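Local coordinates for protein lovastatin nonaketide synthase, polyketide synthase component (Aspergillus terreus, PDB 7CPX) that builds the dihydromonacolin L nonaketide of lovastatin biosynthesis by repeated condensation of malonyl units, with partial reduction and methylation, as a homodimer partnered by LovC, at residues Q1865-S1876 / N1912-I1923. The protein carries 2 engineered substitutions. Numbering follows the deposited sequence.
Sequences QMETKTIYVHFS and NASIVHVRPDYI
Ile1871 and Val1916 exchange two backbone hydrogen bonds, Ile1871 N to Val1916 O and Val1916 N to Ile1871 O, each 2.9 Å. Lys1869 and Val1918 repeat this reciprocal pairing two residues along. Between them lies the non-hydrogen-bonded pair Thr1870 and His1917, whose side chains run alongside each other: with OG1 anti to its own carbonyl carbon (chi1 -60°), Thr1870 OG1 hydrogen-bonds His1917 ND1 at 3.1 Å, at the ring edge and in its plane. Beyond the Tyr1872-Ile1915 pair, Ser1876 OG donates to Asn1912 OD1 (3.1 Å), nearly along the C=O axis, while Trp2131 also hydrogen-bonds this hydroxyl. At the other end Arg1919 turns its NE to Gln1865 OE1, the amide and guanidinium planes 42° apart; the modelled separation is too short to trust.

Lys1869, Ile1871, Val1916 and Val1918 point to one face of the sheet. Ile1871 CD1 reaches tip to tip for Ile1923 CD1 (3.9 Å), and the Lys1869 stem crosses Ile1923 at about a right angle, CB to CD1 3.5 Å, before its amine pairs with Glu1898. Ala1907 backs Ile1871 and Ile1923. On the opposite face Ile1915 CD1 packs obliquely on Tyr1872 CD2 at 3.7 Å.

Strand 1915-1918 thus joins strand 1869-1873 antiparallel within a curled, branched sheet, with a parallel five-stranded sheet following in sequence, an order consistent with the GroES-like part of an enoylreductase-type domain.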
# COMPACT_ATOMS: atom_id res chain seq x y z
N GLN A 1865 -47.29 6.65 -39.20
CA GLN A 1865 -47.08 7.82 -38.35
C GLN A 1865 -47.78 9.01 -39.02
O GLN A 1865 -47.16 9.97 -39.49
CB GLN A 1865 -45.59 8.07 -38.15
CG GLN A 1865 -44.82 6.85 -37.67
CD GLN A 1865 -45.35 6.30 -36.36
OE1 GLN A 1865 -46.02 7.01 -35.61
NE2 GLN A 1865 -45.05 5.04 -36.08
N MET A 1866 -49.11 8.91 -39.05
CA MET A 1866 -49.90 9.77 -39.91
C MET A 1866 -49.75 11.24 -39.54
O MET A 1866 -49.67 11.59 -38.36
CB MET A 1866 -51.38 9.37 -39.83
CG MET A 1866 -52.06 9.75 -38.52
SD MET A 1866 -51.21 9.11 -37.07
CE MET A 1866 -51.57 7.36 -37.21
N GLU A 1867 -49.69 12.09 -40.56
CA GLU A 1867 -49.76 13.54 -40.39
C GLU A 1867 -48.73 14.03 -39.38
O GLU A 1867 -49.01 14.84 -38.50
CB GLU A 1867 -51.17 13.97 -39.97
CG GLU A 1867 -52.26 13.49 -40.91
CD GLU A 1867 -53.65 13.90 -40.46
OE1 GLU A 1867 -53.75 14.58 -39.41
OE2 GLU A 1867 -54.63 13.55 -41.14
N THR A 1868 -47.50 13.52 -39.52
CA THR A 1868 -46.43 13.94 -38.63
C THR A 1868 -46.20 15.44 -38.79
O THR A 1868 -45.68 15.89 -39.81
CB THR A 1868 -45.14 13.17 -38.92
OG1 THR A 1868 -45.40 11.76 -38.81
CG2 THR A 1868 -44.05 13.56 -37.94
N LYS A 1869 -46.58 16.21 -37.77
CA LYS A 1869 -46.48 17.66 -37.83
C LYS A 1869 -45.04 18.10 -37.61
O LYS A 1869 -44.32 17.52 -36.79
CB LYS A 1869 -47.38 18.30 -36.78
CG LYS A 1869 -48.82 17.79 -36.79
CD LYS A 1869 -49.53 18.07 -38.11
CE LYS A 1869 -49.72 19.56 -38.34
NZ LYS A 1869 -50.53 19.83 -39.55
N THR A 1870 -44.64 19.13 -38.33
CA THR A 1870 -43.31 19.73 -38.21
C THR A 1870 -43.43 20.94 -37.28
O THR A 1870 -44.14 21.90 -37.60
CB THR A 1870 -42.76 20.13 -39.57
OG1 THR A 1870 -42.65 18.97 -40.40
CG2 THR A 1870 -41.38 20.77 -39.42
N ILE A 1871 -42.74 20.88 -36.15
CA ILE A 1871 -42.76 21.93 -35.15
C ILE A 1871 -41.41 22.62 -35.16
O ILE A 1871 -40.38 21.99 -34.87
CB ILE A 1871 -43.08 21.37 -33.75
CG1 ILE A 1871 -44.38 20.56 -33.79
CG2 ILE A 1871 -43.19 22.50 -32.74
CD1 ILE A 1871 -44.71 19.87 -32.49
N TYR A 1872 -41.40 23.90 -35.50
CA TYR A 1872 -40.20 24.72 -35.41
C TYR A 1872 -40.11 25.22 -33.98
O TYR A 1872 -40.83 26.14 -33.58
CB TYR A 1872 -40.25 25.87 -36.41
CG TYR A 1872 -40.46 25.41 -37.84
CD1 TYR A 1872 -41.73 25.13 -38.32
CD2 TYR A 1872 -39.38 25.26 -38.70
CE1 TYR A 1872 -41.93 24.72 -39.62
CE2 TYR A 1872 -39.57 24.85 -40.01
CZ TYR A 1872 -40.84 24.58 -40.46
OH TYR A 1872 -41.04 24.17 -41.76
N VAL A 1873 -39.23 24.61 -33.20
CA VAL A 1873 -39.22 24.80 -31.75
C VAL A 1873 -38.56 26.12 -31.40
O VAL A 1873 -37.44 26.41 -31.84
CB VAL A 1873 -38.50 23.63 -31.06
CG1 VAL A 1873 -38.54 23.79 -29.56
CG2 VAL A 1873 -39.13 22.31 -31.47
N HIS A 1874 -39.26 26.94 -30.61
CA HIS A 1874 -38.69 28.13 -30.02
C HIS A 1874 -38.13 27.85 -28.63
O HIS A 1874 -37.06 28.34 -28.28
CB HIS A 1874 -39.76 29.23 -29.91
CG HIS A 1874 -40.22 29.75 -31.24
ND1 HIS A 1874 -40.50 28.93 -32.31
CD2 HIS A 1874 -40.47 31.01 -31.66
CE1 HIS A 1874 -40.89 29.66 -33.33
NE2 HIS A 1874 -40.88 30.93 -32.96
N PHE A 1875 -38.85 27.04 -27.85
CA PHE A 1875 -38.43 26.68 -26.50
C PHE A 1875 -38.68 25.20 -26.28
O PHE A 1875 -39.61 24.62 -26.85
CB PHE A 1875 -39.17 27.51 -25.45
CG PHE A 1875 -39.02 28.99 -25.62
CD1 PHE A 1875 -37.97 29.67 -25.04
CD2 PHE A 1875 -39.94 29.70 -26.37
CE1 PHE A 1875 -37.83 31.03 -25.21
CE2 PHE A 1875 -39.80 31.07 -26.54
CZ PHE A 1875 -38.75 31.73 -25.96
N SER A 1876 -37.83 24.59 -25.45
CA SER A 1876 -37.95 23.16 -25.20
C SER A 1876 -37.41 22.83 -23.82
O SER A 1876 -36.71 23.63 -23.20
CB SER A 1876 -37.21 22.34 -26.26
OG SER A 1876 -35.81 22.55 -26.17
N ASN A 1912 -35.64 16.56 -29.11
CA ASN A 1912 -35.16 17.79 -28.49
C ASN A 1912 -34.39 18.64 -29.50
O ASN A 1912 -33.22 18.98 -29.32
CB ASN A 1912 -34.28 17.48 -27.28
CG ASN A 1912 -33.94 18.72 -26.48
OD1 ASN A 1912 -34.64 19.73 -26.54
ND2 ASN A 1912 -32.84 18.65 -25.73
N ALA A 1913 -35.07 18.97 -30.59
CA ALA A 1913 -34.44 19.65 -31.72
C ALA A 1913 -35.15 20.95 -32.03
O ALA A 1913 -36.34 21.13 -31.73
CB ALA A 1913 -34.43 18.75 -32.96
N SER A 1914 -34.41 21.87 -32.65
CA SER A 1914 -35.00 23.12 -33.11
C SER A 1914 -36.20 22.85 -34.00
O SER A 1914 -37.18 23.61 -33.99
CB SER A 1914 -33.96 23.95 -33.86
OG SER A 1914 -33.52 23.27 -35.02
N ILE A 1915 -36.14 21.78 -34.79
CA ILE A 1915 -37.25 21.35 -35.63
C ILE A 1915 -37.54 19.89 -35.32
O ILE A 1915 -36.62 19.06 -35.34
CB ILE A 1915 -36.95 21.55 -37.13
CG1 ILE A 1915 -36.59 23.01 -37.39
CG2 ILE A 1915 -38.14 21.12 -37.97
CD1 ILE A 1915 -36.25 23.32 -38.83
N VAL A 1916 -38.80 19.58 -35.04
CA VAL A 1916 -39.23 18.25 -34.66
C VAL A 1916 -40.30 17.78 -35.64
O VAL A 1916 -41.01 18.59 -36.24
CB VAL A 1916 -39.78 18.23 -33.21
CG1 VAL A 1916 -40.61 16.98 -32.96
CG2 VAL A 1916 -38.63 18.32 -32.22
N HIS A 1917 -40.40 16.47 -35.80
CA HIS A 1917 -41.45 15.84 -36.60
C HIS A 1917 -42.18 14.86 -35.68
O HIS A 1917 -41.69 13.75 -35.43
CB HIS A 1917 -40.86 15.14 -37.82
CG HIS A 1917 -39.93 16.00 -38.61
ND1 HIS A 1917 -40.37 17.04 -39.41
CD2 HIS A 1917 -38.58 15.99 -38.72
CE1 HIS A 1917 -39.34 17.62 -39.98
NE2 HIS A 1917 -38.24 17.01 -39.58
N VAL A 1918 -43.34 15.27 -35.17
CA VAL A 1918 -44.04 14.53 -34.13
C VAL A 1918 -45.50 14.37 -34.52
O VAL A 1918 -46.11 15.29 -35.09
CB VAL A 1918 -43.93 15.23 -32.76
CG1 VAL A 1918 -44.67 16.55 -32.78
CG2 VAL A 1918 -44.45 14.33 -31.66
N ARG A 1919 -46.08 13.21 -34.20
CA ARG A 1919 -47.46 12.95 -34.54
C ARG A 1919 -48.39 13.93 -33.82
O ARG A 1919 -48.06 14.41 -32.73
CB ARG A 1919 -47.84 11.51 -34.17
CG ARG A 1919 -47.69 10.52 -35.31
CD ARG A 1919 -48.24 9.15 -34.95
NE ARG A 1919 -47.32 8.38 -34.11
CZ ARG A 1919 -47.55 8.02 -32.85
NH1 ARG A 1919 -48.69 8.32 -32.24
NH2 ARG A 1919 -46.62 7.33 -32.20
N PRO A 1920 -49.54 14.25 -34.41
CA PRO A 1920 -50.46 15.19 -33.74
C PRO A 1920 -50.94 14.71 -32.39
O PRO A 1920 -51.31 15.55 -31.55
CB PRO A 1920 -51.63 15.31 -34.74
CG PRO A 1920 -51.09 14.82 -36.04
CD PRO A 1920 -50.07 13.78 -35.70
N ASP A 1921 -50.95 13.40 -32.14
CA ASP A 1921 -51.41 12.89 -30.86
C ASP A 1921 -50.59 13.42 -29.70
O ASP A 1921 -51.07 13.42 -28.56
CB ASP A 1921 -51.37 11.36 -30.86
CG ASP A 1921 -52.17 10.76 -32.00
OD1 ASP A 1921 -53.16 11.38 -32.43
OD2 ASP A 1921 -51.80 9.66 -32.47
N TYR A 1922 -49.36 13.88 -29.96
CA TYR A 1922 -48.46 14.38 -28.93
C TYR A 1922 -48.33 15.90 -28.98
O TYR A 1922 -47.31 16.45 -28.55
CB TYR A 1922 -47.09 13.73 -29.06
CG TYR A 1922 -47.11 12.22 -29.00
CD1 TYR A 1922 -47.07 11.55 -27.78
CD2 TYR A 1922 -47.16 11.46 -30.16
CE1 TYR A 1922 -47.09 10.18 -27.72
CE2 TYR A 1922 -47.18 10.08 -30.10
CZ TYR A 1922 -47.14 9.44 -28.88
OH TYR A 1922 -47.16 8.07 -28.83
N ILE A 1923 -49.33 16.59 -29.52
CA ILE A 1923 -49.28 18.03 -29.72
C ILE A 1923 -50.50 18.67 -29.09
O ILE A 1923 -51.62 18.19 -29.27
CB ILE A 1923 -49.21 18.39 -31.22
CG1 ILE A 1923 -48.10 17.59 -31.91
CG2 ILE A 1923 -48.98 19.88 -31.39
CD1 ILE A 1923 -47.96 17.89 -33.38